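Thiamin pyrophosphokinase (Geobacillus thermodenitrificans, PDB 3K94) probably catalyses the transfer of pyrophosphate from ATP to thiamine, yielding thiamine diphosphate, the active cofactor form of vitamin B1. Local coordinates at residues I3-G8 / V28-G33; G139-M144 / G195-S200. One frame throughout, in Å; residues are numbered along the deposited sequence.

Contact 1 (I3-G8 / V28-G33); sequences IHIVGG and VGVDRG
Three backbone hydrogen bonds join I3-G8 to V28-G33: V28 N to H4 O, V6 N to V28 O at 2.8 Å and nearly straight (167° at the hydrogen), and V30 N to V6 O. V6 O also receives the CA-H of G33 (3.3 Å from G33 CA). On the face of I5 and V28, I5 CG2 presses against V30 CG2 at 3.5 Å; chi1 of -55° sets this methyl opposite the backbone N. I5 CG1 lies alongside V28 CB. These are neighbouring parallel strands, 4-6 and 28-30, in the parallel part of the long mixed sheet, with strand 28-30 in the catalytic-domain region. Past V30 the chain reverses in a type II' turn, closed by G33 N to V30 O, and enters helix 33-40. Here R32 NE donates to G8 O (3.0 Å, 173°), which lies in the guanidinium plane, although the donor stands above the carbonyl plane. R32 NH2 is bonded to G9 O as well. Replacing R32 by a leucine would probably leave G8 O and G9 O without these donors and the G7-G8 loop less firmly tied to the turn. Farther out, helix 80-88 packs on the face of I5 and V30, M81 against I5 and A84 against V30, while R97 binds H4 NE2.

Contact 2 (G139-M144 / G195-S200); sequences GTYTVM and GTFSFS
G139 pairs with F199 through two long backbone hydrogen bonds, G139 N to F199 O and F199 N to G139 O, both 3.2 Å, opening an antiparallel ladder between strands 139-144 and 194-199 in the three-stranded sheet of the vitamin B1 binding domain. Strand 139-144 is one edge strand of this sheet within the chain; 165-167, on the other side of 194-199, is the other. The phi of 155° at G139 would jam a side chain against the preceding carbonyl. T140 faces S198 as a non-hydrogen-bonded pair, its OG1 meeting S198 CB at 3.5 Å. Y141 is bonded both ways to F197, with Y141 N to F197 O at 2.9 Å. Its CB sits over one face of the F197 ring, 3.8 Å from the centroid, in a CH-pi contact offset toward the rim. The ring planes are inclined by 26° but displaced, with little overlap. Farther along the Y141 ring, CE2 approaches F199 CE1 obliquely, while the hydroxyl is bonded to L137 O. T142 is the next non-hydrogen-bonded partner, opposite T196, whose OG1 is bonded to T167 OG1; T142 CA-H points to G195 O. V143 closes the ladder with two bonds to G195, and V143 N reaches G195 O at 2.8 Å from above the carbonyl plane. On the face of V143 and F197, M206 of strand 204-209 touches both side chains. The F197 ring can reach back across the ladder because its CG stands between the backbone N and the carbonyl carbon (chi1 62°). V143 CG2 comes in at the edge of this ring, in the ring plane, 3.5 Å from F197 CD1.

Contact 1 and contact 2 lie on opposite sides of the chain's centre, with centres 29 Å apart and nearest atoms about 15 Å apart, and do not touch. They follow in series: 3-8 and 28-33 are both passed before 139-144 begins. Contact 1 joins inner parallel strands of the long mixed sheet, whereas contact 2 belongs to the separate antiparallel sheet. The two regions are bridged by the mixed sheet itself, which runs from strand 28-30 through 4-6, 97-99, 125-128 and 131-136 to strand 204-209, whose side chains pack against contact 2. Contact 1, through 28-33, thus falls in the region assigned to catalysis, and contact 2 in that assigned to vitamin B1 binding.

Contact 1 (I3-G8 / V28-G33)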
ATOM      1  N   ILE B   3      11.564  -6.399 -18.799  1.00 24.93           N
ATOM      2  CA  ILE B   3      11.394  -7.535 -17.895  1.00 24.19           C
ATOM      3  C   ILE B   3      10.132  -7.425 -17.046  1.00 23.25           C
ATOM      4  O   ILE B   3       9.973  -6.490 -16.278  1.00 25.73           O
ATOM      5  CB  ILE B   3      12.624  -7.738 -16.996  1.00 26.41           C
ATOM      6  CG1 ILE B   3      13.838  -8.094 -17.858  1.00 28.11           C
ATOM      7  CG2 ILE B   3      12.359  -8.831 -15.964  1.00 23.51           C
ATOM      8  CD1 ILE B   3      15.123  -8.189 -17.080  1.00 34.49           C
ATOM      9  N   HIS B   4       9.244  -8.401 -17.197  1.00 23.95           N
ATOM     10  CA  HIS B   4       8.005  -8.453 -16.434  1.00 23.53           C
ATOM     11  C   HIS B   4       8.036  -9.588 -15.417  1.00 27.63           C
ATOM     12  O   HIS B   4       8.021 -10.767 -15.780  1.00 25.53           O
ATOM     13  CB  HIS B   4       6.825  -8.616 -17.385  1.00 17.80           C
ATOM     14  CG  HIS B   4       6.484  -7.360 -18.119  1.00 17.55           C
ATOM     15  ND1 HIS B   4       5.553  -7.316 -19.132  1.00 19.22           N
ATOM     16  CD2 HIS B   4       6.954  -6.097 -17.980  1.00 17.25           C
ATOM     17  CE1 HIS B   4       5.449  -6.075 -19.574  1.00 20.72           C
ATOM     18  NE2 HIS B   4       6.290  -5.317 -18.892  1.00 20.21           N
ATOM     19  N   ILE B   5       8.088  -9.217 -14.142  1.00 25.25           N
ATOM     20  CA  ILE B   5       8.128 -10.184 -13.055  1.00 24.45           C
ATOM     21  C   ILE B   5       6.737 -10.361 -12.456  1.00 23.40           C
ATOM     22  O   ILE B   5       6.092  -9.394 -12.089  1.00 21.62           O
ATOM     23  CB  ILE B   5       9.107  -9.743 -11.959  1.00 23.38           C
ATOM     24  CG1 ILE B   5      10.495  -9.486 -12.566  1.00 22.55           C
ATOM     25  CG2 ILE B   5       9.156 -10.774 -10.859  1.00 19.75           C
ATOM     26  CD1 ILE B   5      11.538  -8.955 -11.599  1.00 21.27           C
ATOM     27  N   VAL B   6       6.282 -11.602 -12.363  1.00 25.29           N
ATOM     28  CA  VAL B   6       4.958 -11.887 -11.834  1.00 25.31           C
ATOM     29  C   VAL B   6       5.090 -12.688 -10.546  1.00 24.93           C
ATOM     30  O   VAL B   6       5.531 -13.847 -10.555  1.00 25.04           O
ATOM     31  CB  VAL B   6       4.100 -12.661 -12.858  1.00 23.09           C
ATOM     32  CG1 VAL B   6       2.714 -12.916 -12.302  1.00 18.56           C
ATOM     33  CG2 VAL B   6       4.033 -11.891 -14.171  1.00 20.95           C
ATOM     34  N   GLY B   7       4.733 -12.040  -9.446  1.00 21.62           N
ATOM     35  CA  GLY B   7       4.793 -12.626  -8.114  1.00 25.03           C
ATOM     36  C   GLY B   7       3.463 -13.224  -7.683  1.00 24.67           C
ATOM     37  O   GLY B   7       2.518 -13.286  -8.480  1.00 20.03           O
ATOM     38  N   GLY B   8       3.382 -13.656  -6.425  1.00 24.22           N
ATOM     39  CA  GLY B   8       2.284 -14.505  -6.002  1.00 26.54           C
ATOM     40  C   GLY B   8       1.199 -13.869  -5.146  1.00 30.22           C
ATOM     41  O   GLY B   8       0.524 -14.574  -4.396  1.00 29.48           O
ATOM     42  N   VAL B  28       9.240 -13.333 -16.029  1.00 21.45           N
ATOM     43  CA  VAL B  28       9.895 -13.988 -14.907  1.00 21.73           C
ATOM     44  C   VAL B  28       8.845 -14.347 -13.872  1.00 23.28           C
ATOM     45  O   VAL B  28       8.001 -13.506 -13.524  1.00 18.98           O
ATOM     46  CB  VAL B  28      10.884 -13.045 -14.212  1.00 20.45           C
ATOM     47  CG1 VAL B  28      11.483 -13.706 -12.992  1.00 16.97           C
ATOM     48  CG2 VAL B  28      11.961 -12.566 -15.173  1.00 19.14           C
ATOM     49  N   GLY B  29       8.893 -15.576 -13.367  1.00 22.05           N
ATOM     50  CA  GLY B  29       7.976 -16.003 -12.325  1.00 21.37           C
ATOM     51  C   GLY B  29       8.544 -15.884 -10.913  1.00 26.47           C
ATOM     52  O   GLY B  29       9.731 -16.082 -10.689  1.00 27.93           O
ATOM     53  N   VAL B  30       7.693 -15.538  -9.957  1.00 26.92           N
ATOM     54  CA  VAL B  30       8.091 -15.485  -8.554  1.00 25.56           C
ATOM     55  C   VAL B  30       7.013 -16.198  -7.767  1.00 23.65           C
ATOM     56  O   VAL B  30       5.833 -15.873  -7.890  1.00 22.50           O
ATOM     57  CB  VAL B  30       8.249 -14.035  -8.043  1.00 26.81           C
ATOM     58  CG1 VAL B  30       8.200 -13.980  -6.500  1.00 22.32           C
ATOM     59  CG2 VAL B  30       9.537 -13.416  -8.578  1.00 25.83           C
ATOM     60  N   ASP B  31       7.407 -17.198  -6.988  1.00 26.76           N
ATOM     61  CA  ASP B  31       6.440 -17.974  -6.214  1.00 33.12           C
ATOM     62  C   ASP B  31       5.362 -18.537  -7.118  1.00 28.42           C
ATOM     63  O   ASP B  31       5.658 -19.035  -8.198  1.00 24.02           O
ATOM     64  CB  ASP B  31       5.812 -17.117  -5.123  1.00 46.56           C
ATOM     65  CG  ASP B  31       6.737 -16.926  -3.959  1.00 60.42           C
ATOM     66  OD1 ASP B  31       7.693 -17.726  -3.870  1.00 62.71           O
ATOM     67  OD2 ASP B  31       6.519 -15.997  -3.143  1.00 66.44           O
ATOM     68  N   ARG B  32       4.109 -18.443  -6.693  1.00 25.99           N
ATOM     69  CA  ARG B  32       3.021 -18.993  -7.499  1.00 26.52           C
ATOM     70  C   ARG B  32       2.700 -18.108  -8.701  1.00 23.88           C
ATOM     71  O   ARG B  32       1.861 -18.453  -9.538  1.00 26.40           O
ATOM     72  CB  ARG B  32       1.778 -19.240  -6.649  1.00 33.13           C
ATOM     73  CG  ARG B  32       1.141 -17.982  -6.105  1.00 36.58           C
ATOM     74  CD  ARG B  32      -0.219 -18.286  -5.511  1.00 37.54           C
ATOM     75  NE  ARG B  32      -0.953 -17.066  -5.211  1.00 38.99           N
ATOM     76  CZ  ARG B  32      -2.277 -16.995  -5.189  1.00 42.61           C
ATOM     77  NH1 ARG B  32      -3.001 -18.083  -5.454  1.00 39.50           N
ATOM     78  NH2 ARG B  32      -2.880 -15.842  -4.905  1.00 37.02           N
ATOM     79  N   GLY B  33       3.378 -16.970  -8.801  1.00 18.96           N
ATOM     80  CA  GLY B  33       3.280 -16.166 -10.008  1.00 19.82           C
ATOM     81  C   GLY B  33       3.632 -16.966 -11.265  1.00 22.32           C
ATOM     82  O   GLY B  33       3.172 -16.663 -12.359  1.00 26.11           O
TER

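Contact 2 (G139-M144 / G195-S200)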
ATOM      1  N   GLY B 139      15.333  14.911 -11.338  1.00 26.42           N
ATOM      2  CA  GLY B 139      15.404  14.896 -12.788  1.00 26.38           C
ATOM      3  C   GLY B 139      14.095  15.411 -13.350  1.00 27.05           C
ATOM      4  O   GLY B 139      13.264  15.935 -12.605  1.00 29.71           O
ATOM      5  N   THR B 140      13.923  15.285 -14.660  1.00 21.13           N
ATOM      6  CA  THR B 140      12.679  15.635 -15.324  1.00 26.02           C
ATOM      7  C   THR B 140      12.126  14.367 -15.935  1.00 27.51           C
ATOM      8  O   THR B 140      12.863  13.593 -16.550  1.00 25.77           O
ATOM      9  CB  THR B 140      12.899  16.667 -16.458  1.00 27.52           C
ATOM     10  OG1 THR B 140      13.441  17.880 -15.919  1.00 32.10           O
ATOM     11  CG2 THR B 140      11.597  16.981 -17.147  1.00 20.91           C
ATOM     12  N   TYR B 141      10.829  14.151 -15.778  1.00 19.88           N
ATOM     13  CA  TYR B 141      10.229  12.900 -16.216  1.00 20.46           C
ATOM     14  C   TYR B 141       8.990  13.192 -17.012  1.00 22.48           C
ATOM     15  O   TYR B 141       8.300  14.170 -16.743  1.00 27.97           O
ATOM     16  CB  TYR B 141       9.877  12.036 -15.002  1.00 23.70           C
ATOM     17  CG  TYR B 141      11.081  11.686 -14.162  1.00 24.35           C
ATOM     18  CD1 TYR B 141      11.889  10.598 -14.498  1.00 29.22           C
ATOM     19  CD2 TYR B 141      11.427  12.450 -13.049  1.00 21.92           C
ATOM     20  CE1 TYR B 141      13.002  10.279 -13.746  1.00 28.69           C
ATOM     21  CE2 TYR B 141      12.539  12.138 -12.285  1.00 22.91           C
ATOM     22  CZ  TYR B 141      13.325  11.054 -12.645  1.00 26.51           C
ATOM     23  OH  TYR B 141      14.432  10.729 -11.898  1.00 27.45           O
ATOM     24  N   THR B 142       8.690  12.344 -17.985  1.00 23.90           N
ATOM     25  CA  THR B 142       7.470  12.512 -18.762  1.00 29.58           C
ATOM     26  C   THR B 142       6.325  11.736 -18.150  1.00 29.54           C
ATOM     27  O   THR B 142       6.527  10.776 -17.401  1.00 27.23           O
ATOM     28  CB  THR B 142       7.630  12.031 -20.229  1.00 28.77           C
ATOM     29  OG1 THR B 142       7.922  10.629 -20.237  1.00 28.66           O
ATOM     30  CG2 THR B 142       8.744  12.788 -20.927  1.00 26.31           C
ATOM     31  N   VAL B 143       5.117  12.165 -18.487  1.00 23.30           N
ATOM     32  CA  VAL B 143       3.912  11.452 -18.141  1.00 22.26           C
ATOM     33  C   VAL B 143       3.079  11.515 -19.415  1.00 24.82           C
ATOM     34  O   VAL B 143       2.847  12.596 -19.943  1.00 30.62           O
ATOM     35  CB  VAL B 143       3.180  12.173 -16.975  1.00 33.39           C
ATOM     36  CG1 VAL B 143       1.845  11.529 -16.690  1.00 32.95           C
ATOM     37  CG2 VAL B 143       4.046  12.182 -15.733  1.00 32.95           C
HETATM   38  N   MSE B 144       2.643  10.371 -19.924  1.00 23.97           N
HETATM   39  CA  MSE B 144       1.904  10.351 -21.179  1.00 26.99           C
HETATM   40  C   MSE B 144       0.464   9.970 -20.926  1.00 26.82           C
HETATM   41  O   MSE B 144       0.186   9.144 -20.066  1.00 30.93           O
HETATM   42  CB  MSE B 144       2.531   9.361 -22.173  1.00 29.13           C
HETATM   43  CG  MSE B 144       4.047   9.485 -22.318  1.00 33.95           C
HETATM   44 SE   MSE B 144       4.659  11.238 -22.972  0.78 42.64          SE
HETATM   45  CE  MSE B 144       3.678  11.274 -24.647  1.00 51.20           C
ATOM     46  N   GLY B 195       2.758  15.416 -20.385  1.00 25.26           N
ATOM     47  CA  GLY B 195       3.213  16.401 -19.421  1.00 26.92           C
ATOM     48  C   GLY B 195       4.518  15.977 -18.790  1.00 23.26           C
ATOM     49  O   GLY B 195       5.059  14.927 -19.127  1.00 25.89           O
ATOM     50  N   THR B 196       5.024  16.799 -17.877  1.00 21.68           N
ATOM     51  CA  THR B 196       6.242  16.478 -17.154  1.00 24.23           C
ATOM     52  C   THR B 196       6.088  16.748 -15.659  1.00 22.74           C
ATOM     53  O   THR B 196       5.233  17.544 -15.243  1.00 22.36           O
ATOM     54  CB  THR B 196       7.422  17.330 -17.661  1.00 27.75           C
ATOM     55  OG1 THR B 196       7.076  18.711 -17.574  1.00 22.26           O
ATOM     56  CG2 THR B 196       7.738  17.009 -19.111  1.00 29.94           C
ATOM     57  N   PHE B 197       6.902  16.065 -14.859  1.00 18.36           N
ATOM     58  CA  PHE B 197       7.170  16.490 -13.493  1.00 21.86           C
ATOM     59  C   PHE B 197       8.667  16.553 -13.316  1.00 23.08           C
ATOM     60  O   PHE B 197       9.387  15.783 -13.932  1.00 23.42           O
ATOM     61  CB  PHE B 197       6.489  15.604 -12.422  1.00 21.47           C
ATOM     62  CG  PHE B 197       6.931  14.151 -12.407  1.00 20.98           C
ATOM     63  CD1 PHE B 197       6.388  13.235 -13.298  1.00 19.03           C
ATOM     64  CD2 PHE B 197       7.832  13.692 -11.449  1.00 22.47           C
ATOM     65  CE1 PHE B 197       6.767  11.886 -13.273  1.00 20.79           C
ATOM     66  CE2 PHE B 197       8.226  12.336 -11.402  1.00 17.73           C
ATOM     67  CZ  PHE B 197       7.689  11.434 -12.323  1.00 23.96           C
ATOM     68  N   SER B 198       9.142  17.485 -12.500  1.00 22.69           N
ATOM     69  CA  SER B 198      10.571  17.581 -12.253  1.00 25.36           C
ATOM     70  C   SER B 198      10.814  18.117 -10.864  1.00 21.84           C
ATOM     71  O   SER B 198       9.965  18.796 -10.292  1.00 26.53           O
ATOM     72  CB  SER B 198      11.256  18.478 -13.297  1.00 28.85           C
ATOM     73  OG  SER B 198      10.874  19.842 -13.151  1.00 33.83           O
ATOM     74  N   PHE B 199      11.981  17.814 -10.321  1.00 20.67           N
ATOM     75  CA  PHE B 199      12.367  18.313  -9.016  1.00 23.70           C
ATOM     76  C   PHE B 199      13.872  18.241  -8.936  1.00 29.51           C
ATOM     77  O   PHE B 199      14.485  17.434  -9.629  1.00 27.26           O
ATOM     78  CB  PHE B 199      11.688  17.529  -7.875  1.00 26.82           C
ATOM     79  CG  PHE B 199      11.909  16.029  -7.923  1.00 27.51           C
ATOM     80  CD1 PHE B 199      11.167  15.230  -8.786  1.00 26.86           C
ATOM     81  CD2 PHE B 199      12.837  15.419  -7.084  1.00 25.40           C
ATOM     82  CE1 PHE B 199      11.359  13.849  -8.832  1.00 25.94           C
ATOM     83  CE2 PHE B 199      13.031  14.028  -7.110  1.00 27.20           C
ATOM     84  CZ  PHE B 199      12.294  13.241  -7.989  1.00 23.45           C
ATOM     85  N   SER B 200      14.469  19.081  -8.097  1.00 33.83           N
ATOM     86  CA  SER B 200      15.926  19.200  -8.069  1.00 35.41           C
ATOM     87  C   SER B 200      16.551  18.481  -6.884  1.00 30.75           C
ATOM     88  O   SER B 200      17.740  18.183  -6.891  1.00 31.90           O
ATOM     89  CB  SER B 200      16.336  20.676  -8.035  1.00 33.43           C
ATOM     90  OG  SER B 200      16.008  21.239  -6.779  1.00 32.79           O
TER